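Local coordinates for protein similar to hydroxylamine oxidoreductase (PDB 6H5L) that is a multiheme c-type cytochrome that probably acts as a reductase in a heme-rich electron-transfer complex of an anammox bacterium, at residues Q381-D386 and R497-A502. Residues are numbered along the deposited sequence; the frame is centred on the assembly and turned at random.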
loop_
_atom_site.group_PDB
_atom_site.type_symbol
_atom_site.label_atom_id
_atom_site.label_comp_id
_atom_site.label_asym_id
_atom_site.label_seq_id
_atom_site.Cartn_x
_atom_site.Cartn_y
_atom_site.Cartn_z
ATOM N N GLN A 381 19.918 39.093 53.642
ATOM C CA GLN A 381 19.497 38.669 54.973
ATOM C C GLN A 381 20.232 39.436 56.066
ATOM O O GLN A 381 19.674 39.661 57.145
ATOM C CB GLN A 381 19.708 37.164 55.139
ATOM C CG GLN A 381 19.084 36.585 56.400
ATOM C CD GLN A 381 19.147 35.070 56.446
ATOM O OE1 GLN A 381 18.944 34.396 55.436
ATOM N NE2 GLN A 381 19.434 34.527 57.623
ATOM N N LYS A 382 21.478 39.844 55.806
ATOM C CA LYS A 382 22.209 40.659 56.772
ATOM C C LYS A 382 21.520 42.000 56.991
ATOM O O LYS A 382 21.444 42.492 58.122
ATOM C CB LYS A 382 23.648 40.866 56.300
ATOM C CG LYS A 382 24.535 41.612 57.287
ATOM C CD LYS A 382 24.770 40.790 58.545
ATOM C CE LYS A 382 25.870 41.389 59.410
ATOM N NZ LYS A 382 25.505 42.731 59.940
ATOM N N ILE A 383 21.012 42.605 55.915
ATOM C CA ILE A 383 20.334 43.894 56.026
ATOM C C ILE A 383 19.069 43.762 56.864
ATOM O O ILE A 383 18.790 44.597 57.732
ATOM C CB ILE A 383 20.027 44.451 54.624
ATOM C CG1 ILE A 383 21.330 44.770 53.885
ATOM C CG2 ILE A 383 19.131 45.672 54.719
ATOM C CD1 ILE A 383 21.142 45.059 52.414
ATOM N N VAL A 384 18.287 42.707 56.620
ATOM C CA VAL A 384 17.041 42.517 57.355
ATOM C C VAL A 384 17.319 42.247 58.828
ATOM O O VAL A 384 16.625 42.767 59.710
ATOM C CB VAL A 384 16.217 41.382 56.720
ATOM C CG1 VAL A 384 14.919 41.175 57.485
ATOM C CG2 VAL A 384 15.939 41.681 55.255
ATOM N N GLU A 385 18.338 41.435 59.121
ATOM C CA GLU A 385 18.614 41.075 60.507
ATOM C C GLU A 385 19.219 42.234 61.290
ATOM O O GLU A 385 19.005 42.334 62.502
ATOM C CB GLU A 385 19.531 39.854 60.561
ATOM C CG GLU A 385 18.867 38.572 60.082
ATOM C CD GLU A 385 19.799 37.379 60.119
ATOM O OE1 GLU A 385 19.312 36.239 59.968
ATOM O OE2 GLU A 385 21.019 37.580 60.301
ATOM N N ASP A 386 19.973 43.113 60.626
ATOM C CA ASP A 386 20.504 44.285 61.316
ATOM C C ASP A 386 19.382 45.219 61.752
ATOM O O ASP A 386 19.440 45.804 62.839
ATOM C CB ASP A 386 21.501 45.021 60.425
ATOM C CG ASP A 386 22.803 44.264 60.262
ATOM O OD1 ASP A 386 22.937 43.172 60.854
ATOM O OD2 ASP A 386 23.694 44.764 59.540
ATOM N N ARG A 497 14.635 47.021 46.704
ATOM C CA ARG A 497 13.521 47.296 47.606
ATOM C C ARG A 497 13.925 47.112 49.063
ATOM O O ARG A 497 13.458 47.848 49.940
ATOM C CB ARG A 497 12.334 46.392 47.268
ATOM C CG ARG A 497 11.779 46.552 45.860
ATOM C CD ARG A 497 10.583 45.633 45.659
ATOM N NE ARG A 497 9.932 45.822 44.366
ATOM C CZ ARG A 497 10.122 45.039 43.309
ATOM N NH1 ARG A 497 10.950 44.006 43.382
ATOM N NH2 ARG A 497 9.480 45.287 42.176
ATOM N N ILE A 498 14.792 46.135 49.341
ATOM C CA ILE A 498 15.203 45.876 50.716
ATOM C C ILE A 498 16.052 47.024 51.248
ATOM O O ILE A 498 15.897 47.446 52.401
ATOM C CB ILE A 498 15.942 44.528 50.805
ATOM C CG1 ILE A 498 14.970 43.372 50.558
ATOM C CG2 ILE A 498 16.624 44.372 52.155
ATOM C CD1 ILE A 498 15.643 42.028 50.423
ATOM N N GLN A 499 16.955 47.555 50.420
ATOM C CA GLN A 499 17.790 48.668 50.860
ATOM C C GLN A 499 16.964 49.929 51.076
ATOM O O GLN A 499 17.173 50.654 52.056
ATOM C CB GLN A 499 18.906 48.926 49.847
ATOM C CG GLN A 499 19.944 47.821 49.768
ATOM C CD GLN A 499 21.083 48.161 48.828
ATOM O OE1 GLN A 499 21.104 49.231 48.221
ATOM N NE2 GLN A 499 22.041 47.250 48.705
ATOM N N ALA A 500 16.025 50.208 50.168
ATOM C CA ALA A 500 15.180 51.388 50.318
ATOM C C ALA A 500 14.310 51.286 51.563
ATOM O O ALA A 500 14.088 52.284 52.259
ATOM C CB ALA A 500 14.315 51.577 49.072
ATOM N N GLU A 501 13.813 50.086 51.863
ATOM C CA GLU A 501 12.994 49.904 53.057
ATOM C C GLU A 501 13.836 50.002 54.323
ATOM O O GLU A 501 13.397 50.588 55.321
ATOM C CB GLU A 501 12.263 48.563 52.990
ATOM C CG GLU A 501 11.363 48.272 54.182
ATOM C CD GLU A 501 10.098 49.113 54.200
ATOM O OE1 GLU A 501 9.899 49.934 53.278
ATOM O OE2 GLU A 501 9.296 48.947 55.143
ATOM N N ALA A 502 15.043 49.432 54.305
ATOM C CA ALA A 502 15.937 49.571 55.450
ATOM C C ALA A 502 16.289 51.033 55.694
ATOM O O ALA A 502 16.264 51.502 56.837
ATOM C CB ALA A 502 17.202 48.741 55.235
#
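Ile383 drives its two branches against Ile498, Gln499 and Ala502, and apolar contact accounts for everything that passes between 381-386 and 497-502. With chi1 at -66° CG1 lies beside the backbone N, which leaves the Ile383 CG2 methyl anti to that N; it sits 3.7 Å from Ala502 CB and 3.8 Å from Ile498 CG2. The other branch carries Ile383 CD1 to within 4.0 Å of Gln499 CG, so the glutamine offers its aliphatic stem here. Val384 adds a lighter touch at roughly a right angle to Ile498, with Val384 CG2 4.2 Å from Ile498 CG2. The segment axes run nearly parallel, 19° apart and 10.1 Å at closest approach, a separation spanned by these side chains.

The polar ends of Gln499 and Glu501 are engaged outside the two segments. Gln499 OE1 accepts hydrogen bonds from Asp451 N and Gln448 NE2 of a second subunit, while Glu501 salt-bridges Arg504 of its own chain and Arg504 of a third subunit.

Ile456 and Met459 of helix 455-476 also pack on Ile498, so helices 356-389, 455-476 and 480-513 meet here. The chemistry implies a hydrophobic seam inside the subunit, bordered by polar links that join subunits of the assembly.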